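PDB 1H13: endo-1,4-beta-xylanase from Pseudoalteromonas haloplanktis, which probably hydrolyses internal beta-1,4 linkages in xylan, as an endo-acting glycoside hydrolase of family 8. Local coordinates for residues Y53-V58 with G132-V137; Y278-W283 with R379-S384. One frame throughout, in Å; residues are numbered along the deposited sequence. Where two conformers were deposited one is given.

Contact 1: residues Y53-V58 with G132-V137; sequences YTENGV and GFVYKV
Y53 reaches the 132-137 segment because its first torsion (chi1 177°) sets the ring opposite the backbone N, which carries the hydroxyl to the backbone N of V134. In F133, CG is anti to the carbonyl carbon (chi1 -66°), which brings the ring edge to E55 and N56. The contact illustrates how one phenol oxygen can organise a junction between strands that share no backbone ladder. Y53 OH accepts the N-H of V134 at 3.0 Å, an almost straight bond of 165°. The same oxygen donates to the carboxylate of E55, which receives it on an anti lone pair in a short bond, 2.5 Å from Y53 OH to E55 OE2. The hydroxyl is thus gripped by two bonds, and the carboxylate is tied back to its own strand. Packing follows the bonds: Y53 CZ lies 3.7 Å from V134 CG1, the two side chains crossing at about a right angle, while G132 O meets the edge of the phenol ring in its plane. A phenylalanine in place of Y53 would probably leave the V134 N-H and the E55 carboxylate without their shared partner. Farther out, the F133 ring offers its edge, with CZ 3.8 Å from N56 OD1 and CE1 4.0 Å from E55 CB. A water adds a polar bridge, donating to T54 O at 2.8 Å and to G132 O at 2.7 Å. The type I' turn from E55 to V58 joins strands 50-55 and 58-66 into a hairpin. Strands 50-55 and 134-136 are the outermost of a five-stranded antiparallel sheet, brought together here through side chains, and helix 93-107 packs against the junction, with Y106 meeting Y53 edge-to-face and V134 touching both F102 and Y106.

Contact 2: residues Y278-W283 with R379-S384; sequences YEFDAW and RYYNGS
F280 and Y381 meet from opposite directions within the helical (alpha/alpha)6 barrel of family 8, forming an aromatic cluster with W283. This cluster is the closely packed part of the contact, with W283 and Y381 buried; its more open side is the F280 end, where the residue is only partly exposed. F280 and Y381 were each modelled in two conformers, which suggests that the rings may take more than one position. The modelled conformers overlap more closely than atoms can, which makes the ring geometry and the bond from Y381 OH to F280 O doubtful. The turn that carries F280 and W283 is fixed by the carboxylate of E279: OE1 accepts the D281 N-H at 2.9 Å, and OE2 takes the A282 N-H at 2.8 Å, nearer the carboxylate plane. The peptide oxygen E279 O receives W283 N at 3.0 Å, leading into helix 283-296. The indole NE1 of W283 is anchored outside the segments by Q327 O. Across the contact, helix 379-392 is regular and packs against strand 58-66 and helix 77-89. Within it, Y380 O accepts twice from one residue, from S384 N and, at 2.7 Å, from S384 OG.

In the fold
Contact 1 is a surface junction, its centre about 26 Å from the centre of the chain, whereas contact 2 is buried, its centre about 9 Å from the same point. The two do not touch, their nearest atoms being about 13 Å apart, and they follow each other in series along the chain. Contact 1 joins the outer strands of one antiparallel sheet through a directional polar network and a water; contact 2 sets a turn against a helix through aromatic rings, with its polar bonds mostly internal to each segment. Strand 58-66 links their surroundings: it pairs with strand 50-55 beside contact 1 and touches Y380 at contact 2.

Contact 1: residues Y53-V58 with G132-V137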
ATOM      1  N   TYR A  53      -2.823   7.326 -21.769  1.00 10.28           N
ATOM      2  CA  TYR A  53      -1.691   6.962 -22.631  1.00 10.05           C
ATOM      3  C   TYR A  53      -2.253   6.706 -24.027  1.00 10.32           C
ATOM      4  O   TYR A  53      -3.161   5.889 -24.199  1.00 10.52           O
ATOM      5  CB  TYR A  53      -0.990   5.711 -22.096  1.00 10.27           C
ATOM      6  CG  TYR A  53       0.126   5.253 -22.987  1.00  9.75           C
ATOM      7  CD1 TYR A  53       1.197   6.076 -23.258  1.00 10.82           C
ATOM      8  CD2 TYR A  53       0.115   4.026 -23.594  1.00 10.07           C
ATOM      9  CE1 TYR A  53       2.194   5.673 -24.126  1.00 10.46           C
ATOM     10  CE2 TYR A  53       1.098   3.611 -24.413  1.00 10.76           C
ATOM     11  CZ  TYR A  53       2.150   4.452 -24.728  1.00 10.24           C
ATOM     12  OH  TYR A  53       3.166   4.048 -25.601  1.00 11.18           O
ATOM     13  N   THR A  54      -1.706   7.428 -24.998  1.00 11.18           N
ATOM     14  CA  THR A  54      -2.091   7.285 -26.393  1.00 11.46           C
ATOM     15  C   THR A  54      -0.870   6.975 -27.219  1.00 11.13           C
ATOM     16  O   THR A  54       0.258   7.316 -26.858  1.00 12.04           O
ATOM     17  CB  THR A  54      -2.727   8.576 -26.923  1.00 12.75           C
ATOM     18  OG1 THR A  54      -1.769   9.637 -26.882  1.00 14.37           O
ATOM     19  CG2 THR A  54      -3.920   8.968 -26.067  1.00 14.36           C
ATOM     20  N   GLU A  55      -1.066   6.312 -28.337  1.00 10.49           N
ATOM     21  CA  GLU A  55      -0.011   6.020 -29.263  1.00 11.12           C
ATOM     22  C   GLU A  55      -0.470   6.463 -30.637  1.00 11.26           C
ATOM     23  O   GLU A  55      -1.510   5.993 -31.146  1.00 11.91           O
ATOM     24  CB  GLU A  55       0.340   4.523 -29.314  1.00 11.32           C
ATOM     25  CG  GLU A  55       0.963   4.053 -28.031  1.00 11.38           C
ATOM     26  CD  GLU A  55       1.376   2.616 -28.015  1.00 11.80           C
ATOM     27  OE1 GLU A  55       0.825   1.815 -28.824  1.00 14.37           O
ATOM     28  OE2 GLU A  55       2.248   2.273 -27.170  1.00 12.09           O
ATOM     29  N   ASN A  56       0.249   7.398 -31.218  1.00 11.92           N
ATOM     30  CA  ASN A  56      -0.101   7.920 -32.530  1.00 13.01           C
ATOM     31  C   ASN A  56      -1.538   8.406 -32.584  1.00 13.32           C
ATOM     32  O   ASN A  56      -2.237   8.240 -33.587  1.00 14.08           O
ATOM     33  CB  ASN A  56       0.196   6.968 -33.673  1.00 13.12           C
ATOM     34  CG  ASN A  56       1.633   6.635 -33.749  1.00 17.70           C
ATOM     35  OD1 ASN A  56       2.465   7.512 -33.808  1.00 24.75           O
ATOM     36  ND2 ASN A  56       1.921   5.427 -33.424  1.00 21.25           N
ATOM     37  N   GLY A  57      -1.962   9.034 -31.493  1.00 13.72           N
ATOM     38  CA  GLY A  57      -3.282   9.622 -31.363  1.00 14.54           C
ATOM     39  C   GLY A  57      -4.387   8.649 -31.034  1.00 15.53           C
ATOM     40  O   GLY A  57      -5.545   9.043 -30.918  1.00 19.78           O
ATOM     41  N   VAL A  58      -4.043   7.382 -30.876  1.00 13.25           N
ATOM     42  CA  VAL A  58      -5.020   6.347 -30.549  1.00 13.53           C
ATOM     43  C   VAL A  58      -4.953   6.044 -29.060  1.00 12.87           C
ATOM     44  O   VAL A  58      -3.933   5.751 -28.529  1.00 12.10           O
ATOM     45  CB  VAL A  58      -4.720   5.074 -31.312  1.00 14.42           C
ATOM     46  CG1 VAL A  58      -5.709   4.006 -30.999  1.00 16.16           C
ATOM     47  CG2 VAL A  58      -4.677   5.323 -32.837  1.00 16.75           C
ATOM     48  N   GLY A 132       7.425   9.765 -26.764  1.00  9.38           N
ATOM     49  CA  GLY A 132       6.151   9.575 -26.107  1.00  9.86           C
ATOM     50  C   GLY A 132       5.684   8.141 -25.934  1.00  9.69           C
ATOM     51  O   GLY A 132       4.576   7.943 -25.450  1.00 10.54           O
ATOM     52  N   PHE A 133       6.510   7.174 -26.250  1.00  9.35           N
ATOM     53  CA  PHE A 133       6.072   5.774 -26.174  1.00  9.12           C
ATOM     54  C   PHE A 133       6.634   5.108 -24.923  1.00  9.96           C
ATOM     55  O   PHE A 133       7.753   5.342 -24.512  1.00 10.56           O
ATOM     56  CB  PHE A 133       6.562   5.030 -27.409  1.00 10.90           C
ATOM     57  CG  PHE A 133       5.924   5.505 -28.688  1.00 10.45           C
ATOM     58  CD1 PHE A 133       4.648   5.162 -28.984  1.00 10.98           C
ATOM     59  CD2 PHE A 133       6.610   6.269 -29.607  1.00 10.70           C
ATOM     60  CE1 PHE A 133       4.069   5.566 -30.157  1.00 11.52           C
ATOM     61  CE2 PHE A 133       6.030   6.683 -30.765  1.00 11.00           C
ATOM     62  CZ  PHE A 133       4.782   6.337 -31.070  1.00 12.57           C
ATOM     63  N   VAL A 134       5.838   4.223 -24.361  1.00 10.16           N
ATOM     64  CA  VAL A 134       6.181   3.568 -23.125  1.00 10.30           C
ATOM     65  C   VAL A 134       7.257   2.520 -23.311  1.00 10.39           C
ATOM     66  O   VAL A 134       7.321   1.827 -24.317  1.00 11.44           O
ATOM     67  CB  VAL A 134       4.915   2.973 -22.496  1.00 11.07           C
ATOM     68  CG1 VAL A 134       4.347   1.826 -23.266  1.00 12.37           C
ATOM     69  CG2 VAL A 134       5.117   2.649 -21.052  1.00 13.84           C
ATOM     70  N   TYR A 135       8.114   2.414 -22.299  1.00 10.28           N
ATOM     71  CA  TYR A 135       9.132   1.375 -22.263  1.00 11.19           C
ATOM     72  C   TYR A 135       9.467   1.069 -20.814  1.00 10.79           C
ATOM     73  O   TYR A 135       9.249   1.874 -19.894  1.00 11.36           O
ATOM     74  CB  TYR A 135      10.408   1.740 -23.039  1.00 11.57           C
ATOM     75  CG  TYR A 135      11.239   2.825 -22.395  1.00 12.11           C
ATOM     76  CD1 TYR A 135      10.840   4.142 -22.420  1.00 11.90           C
ATOM     77  CD2 TYR A 135      12.377   2.515 -21.656  1.00 13.26           C
ATOM     78  CE1 TYR A 135      11.605   5.115 -21.791  1.00 12.31           C
ATOM     79  CE2 TYR A 135      13.133   3.464 -21.045  1.00 12.46           C
ATOM     80  CZ  TYR A 135      12.754   4.774 -21.116  1.00 12.89           C
ATOM     81  OH  TYR A 135      13.504   5.714 -20.442  1.00 15.10           O
ATOM     82  N   LYS A 136      10.013  -0.102 -20.626  1.00 11.16           N
ATOM     83  CA  LYS A 136      10.437  -0.569 -19.304  1.00 10.85           C
ATOM     84  C   LYS A 136      11.838  -0.082 -18.961  1.00 11.74           C
ATOM     85  O   LYS A 136      12.806  -0.321 -19.706  1.00 13.67           O
ATOM     86  CB  LYS A 136      10.408  -2.097 -19.247  1.00 12.02           C
ATOM     87  CG  LYS A 136       9.030  -2.686 -19.433  1.00 11.47           C
ATOM     88  CD  LYS A 136       9.005  -4.173 -19.345  1.00 11.87           C
ATOM     89  CE  LYS A 136       7.592  -4.765 -19.438  1.00 13.28           C
ATOM     90  NZ  LYS A 136       7.055  -4.597 -20.816  1.00 14.38           N
ATOM     91  N   VAL A 137      11.951   0.617 -17.863  1.00 11.23           N
ATOM     92  CA  VAL A 137      13.234   1.071 -17.365  1.00 11.98           C
ATOM     93  C   VAL A 137      13.864  -0.039 -16.532  1.00 12.88           C
ATOM     94  O   VAL A 137      15.069  -0.317 -16.627  1.00 14.68           O
ATOM     95  CB  VAL A 137      13.088   2.335 -16.578  1.00 12.94           C
ATOM     96  CG1 VAL A 137      14.459   2.802 -15.964  1.00 14.95           C
ATOM     97  CG2 VAL A 137      12.515   3.468 -17.436  1.00 14.57           C
TER
HETATM   98  O   HOH W   1       2.147   9.075 -25.856  1.00 11.21           O

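Contact 2: residues Y278-W283 with R379-S384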
ATOM      1  N   TYR A 278      13.521   4.152   8.643  1.00  9.88           N
ATOM      2  CA  TYR A 278      12.117   4.387   8.499  1.00  9.54           C
ATOM      3  C   TYR A 278      12.043   5.435   7.422  1.00 10.57           C
ATOM      4  O   TYR A 278      12.422   6.594   7.629  1.00 10.72           O
ATOM      5  CB  TYR A 278      11.494   4.875   9.812  1.00 10.01           C
ATOM      6  CG  TYR A 278      10.101   5.438   9.703  1.00  9.31           C
ATOM      7  CD1 TYR A 278       8.984   4.651   9.770  1.00  9.66           C
ATOM      8  CD2 TYR A 278       9.920   6.793   9.505  1.00 10.81           C
ATOM      9  CE1 TYR A 278       7.733   5.205   9.704  1.00  9.59           C
ATOM     10  CE2 TYR A 278       8.700   7.364   9.451  1.00 10.04           C
ATOM     11  CZ  TYR A 278       7.577   6.570   9.540  1.00  9.61           C
ATOM     12  OH  TYR A 278       6.350   7.173   9.491  1.00 10.36           O
ATOM     13  N   GLU A 279      11.590   5.025   6.246  1.00 10.26           N
ATOM     14  CA  GLU A 279      11.542   5.862   5.068  1.00 10.86           C
ATOM     15  C   GLU A 279      10.257   5.662   4.343  1.00 10.65           C
ATOM     16  O   GLU A 279       9.254   5.239   4.945  1.00 10.87           O
ATOM     17  CB  GLU A 279      12.776   5.686   4.189  1.00 12.05           C
ATOM     18  CG  GLU A 279      13.141   4.253   3.890  1.00 11.02           C
ATOM     19  CD  GLU A 279      11.975   3.439   3.367  1.00 10.89           C
ATOM     20  OE1 GLU A 279      11.757   3.370   2.126  1.00 12.29           O
ATOM     21  OE2 GLU A 279      11.217   2.952   4.250  1.00 10.41           O
ATOM     22  N   PHE A 280      10.132   5.978   3.067  1.00 11.86           N
ATOM     23  CA  PHE A 280       8.867   5.987   2.329  0.50 11.79           C
ATOM     24  C   PHE A 280       8.161   4.653   2.408  1.00 10.94           C
ATOM     25  O   PHE A 280       6.965   4.637   2.646  1.00 10.70           O
ATOM     26  CB  PHE A 280       9.011   6.349   0.811  0.50 12.63           C
ATOM     27  CG  PHE A 280       7.704   6.304   0.001  0.50 13.88           C
ATOM     28  CD1 PHE A 280       7.470   5.312  -0.971  0.50 14.42           C
ATOM     29  CD2 PHE A 280       6.717   7.242   0.198  0.50 15.52           C
ATOM     30  CE1 PHE A 280       6.298   5.285  -1.727  0.50 16.25           C
ATOM     31  CE2 PHE A 280       5.579   7.231  -0.537  0.50 12.84           C
ATOM     32  CZ  PHE A 280       5.380   6.212  -1.550  0.50 14.50           C
ATOM     33  N   ASP A 281       8.838   3.547   2.193  1.00 10.15           N
ATOM     34  CA  ASP A 281       8.152   2.249   2.279  1.00  9.95           C
ATOM     35  C   ASP A 281       7.645   2.065   3.700  1.00  9.11           C
ATOM     36  O   ASP A 281       6.500   1.697   3.938  1.00  9.95           O
ATOM     37  CB  ASP A 281       9.042   1.080   1.913  1.00  9.54           C
ATOM     38  CG  ASP A 281       9.072   0.765   0.449  1.00 13.84           C
ATOM     39  OD1 ASP A 281       8.591   1.598  -0.354  1.00 20.71           O
ATOM     40  OD2 ASP A 281       9.652  -0.235   0.023  1.00 12.78           O
ATOM     41  N   ALA A 282       8.519   2.294   4.669  1.00  9.17           N
ATOM     42  CA  ALA A 282       8.194   2.031   6.054  1.00  8.62           C
ATOM     43  C   ALA A 282       7.006   2.798   6.538  1.00  9.00           C
ATOM     44  O   ALA A 282       6.311   2.348   7.439  1.00  8.94           O
ATOM     45  CB  ALA A 282       9.391   2.282   6.939  1.00  9.71           C
ATOM     46  N   TRP A 283       6.748   3.970   5.974  1.00  9.21           N
ATOM     47  CA  TRP A 283       5.578   4.710   6.345  1.00  9.56           C
ATOM     48  C   TRP A 283       4.315   3.858   6.331  1.00  9.21           C
ATOM     49  O   TRP A 283       3.403   4.086   7.145  1.00 10.20           O
ATOM     50  CB  TRP A 283       5.259   5.835   5.381  1.00 10.30           C
ATOM     51  CG  TRP A 283       6.206   6.979   5.283  1.00  9.62           C
ATOM     52  CD1 TRP A 283       7.340   7.209   6.002  1.00 10.48           C
ATOM     53  CD2 TRP A 283       6.102   8.031   4.336  1.00 10.38           C
ATOM     54  NE1 TRP A 283       7.917   8.371   5.559  1.00 11.38           N
ATOM     55  CE2 TRP A 283       7.172   8.867   4.518  1.00 11.31           C
ATOM     56  CE3 TRP A 283       5.183   8.338   3.338  1.00 12.37           C
ATOM     57  CZ2 TRP A 283       7.387   9.965   3.687  1.00 13.44           C
ATOM     58  CZ3 TRP A 283       5.378   9.444   2.558  1.00 13.41           C
ATOM     59  CH2 TRP A 283       6.464  10.221   2.725  1.00 13.75           C
ATOM     60  N   ARG A 379       3.216  14.926  -5.402  1.00 12.84           N
ATOM     61  CA  ARG A 379       1.921  14.364  -5.192  1.00 12.12           C
ATOM     62  C   ARG A 379       1.749  12.904  -5.522  1.00 11.89           C
ATOM     63  O   ARG A 379       0.761  12.339  -5.113  1.00 11.99           O
ATOM     64  CB  ARG A 379       0.835  15.188  -5.872  1.00 12.52           C
ATOM     65  CG  ARG A 379       0.800  15.036  -7.376  1.00 12.27           C
ATOM     66  CD  ARG A 379      -0.270  15.873  -7.934  1.00 12.08           C
ATOM     67  NE  ARG A 379      -0.473  15.783  -9.354  1.00 12.07           N
ATOM     68  CZ  ARG A 379       0.133  16.521 -10.248  1.00 14.81           C
ATOM     69  NH1 ARG A 379       1.149  17.339  -9.891  1.00 16.63           N
ATOM     70  NH2 ARG A 379      -0.206  16.401 -11.531  1.00 15.92           N
ATOM     71  N   TYR A 380       2.658  12.277  -6.238  1.00 11.70           N
ATOM     72  CA  TYR A 380       2.481  10.856  -6.502  1.00 11.20           C
ATOM     73  C   TYR A 380       2.418  10.078  -5.232  1.00 11.88           C
ATOM     74  O   TYR A 380       1.496   9.323  -4.939  1.00 13.44           O
ATOM     75  CB  TYR A 380       3.599  10.311  -7.399  1.00 11.76           C
ATOM     76  CG  TYR A 380       3.689   8.810  -7.358  1.00 11.64           C
ATOM     77  CD1 TYR A 380       2.826   8.026  -8.073  1.00 11.44           C
ATOM     78  CD2 TYR A 380       4.632   8.208  -6.598  1.00 11.44           C
ATOM     79  CE1 TYR A 380       2.913   6.628  -8.000  1.00 11.64           C
ATOM     80  CE2 TYR A 380       4.720   6.831  -6.510  1.00 11.34           C
ATOM     81  CZ  TYR A 380       3.832   6.047  -7.224  1.00 10.92           C
ATOM     82  OH  TYR A 380       3.911   4.658  -7.145  1.00 12.24           O
ATOM     83  N   TYR A 381       3.411  10.186  -4.394  0.60 12.95           N
ATOM     84  CA  TYR A 381       3.331   9.311  -3.268  0.60 13.59           C
ATOM     85  C   TYR A 381       2.439   9.943  -2.218  0.60 14.04           C
ATOM     86  O   TYR A 381       1.510   9.161  -1.727  0.60 14.33           O
ATOM     87  CB  TYR A 381       4.705   8.916  -2.771  0.60 13.45           C
ATOM     88  CG  TYR A 381       4.752   7.828  -1.757  0.60 14.29           C
ATOM     89  CD1 TYR A 381       4.124   6.633  -1.925  0.60 15.58           C
ATOM     90  CD2 TYR A 381       5.404   8.029  -0.559  0.60 14.07           C
ATOM     91  CE1 TYR A 381       4.141   5.641  -0.893  0.60 16.89           C
ATOM     92  CE2 TYR A 381       5.456   7.026   0.438  0.60 15.88           C
ATOM     93  CZ  TYR A 381       4.835   5.850   0.270  0.60 16.63           C
ATOM     94  OH  TYR A 381       4.848   4.961   1.247  0.60 22.12           O
ATOM     95  N   ASN A 382       2.503  11.263  -1.976  1.00 12.57           N
ATOM     96  CA  ASN A 382       1.588  11.822  -1.023  1.00 11.74           C
ATOM     97  C   ASN A 382       0.127  11.609  -1.408  1.00 11.14           C
ATOM     98  O   ASN A 382      -0.685  11.284  -0.573  1.00 11.56           O
ATOM     99  CB  ASN A 382       1.870  13.304  -0.824  1.00 12.22           C
ATOM    100  CG  ASN A 382       3.166  13.577  -0.076  1.00 14.47           C
ATOM    101  OD1 ASN A 382       3.973  14.457  -0.515  1.00 19.18           O
ATOM    102  ND2 ASN A 382       3.359  12.909   0.995  1.00 12.22           N
ATOM    103  N   GLY A 383      -0.195  11.827  -2.673  1.00 10.73           N
ATOM    104  CA  GLY A 383      -1.533  11.747  -3.137  1.00 10.08           C
ATOM    105  C   GLY A 383      -2.052  10.339  -3.261  1.00  9.76           C
ATOM    106  O   GLY A 383      -3.232  10.097  -2.991  1.00 10.16           O
ATOM    107  N   SER A 384      -1.216   9.384  -3.591  1.00  9.93           N
ATOM    108  CA  SER A 384      -1.663   8.012  -3.653  1.00  9.86           C
ATOM    109  C   SER A 384      -2.046   7.534  -2.276  1.00  9.80           C
ATOM    110  O   SER A 384      -3.049   6.866  -2.078  1.00 10.58           O
ATOM    111  CB  SER A 384      -0.566   7.132  -4.190  1.00 11.19           C
ATOM    112  OG  SER A 384      -0.300   7.355  -5.570  1.00 11.93           O
TER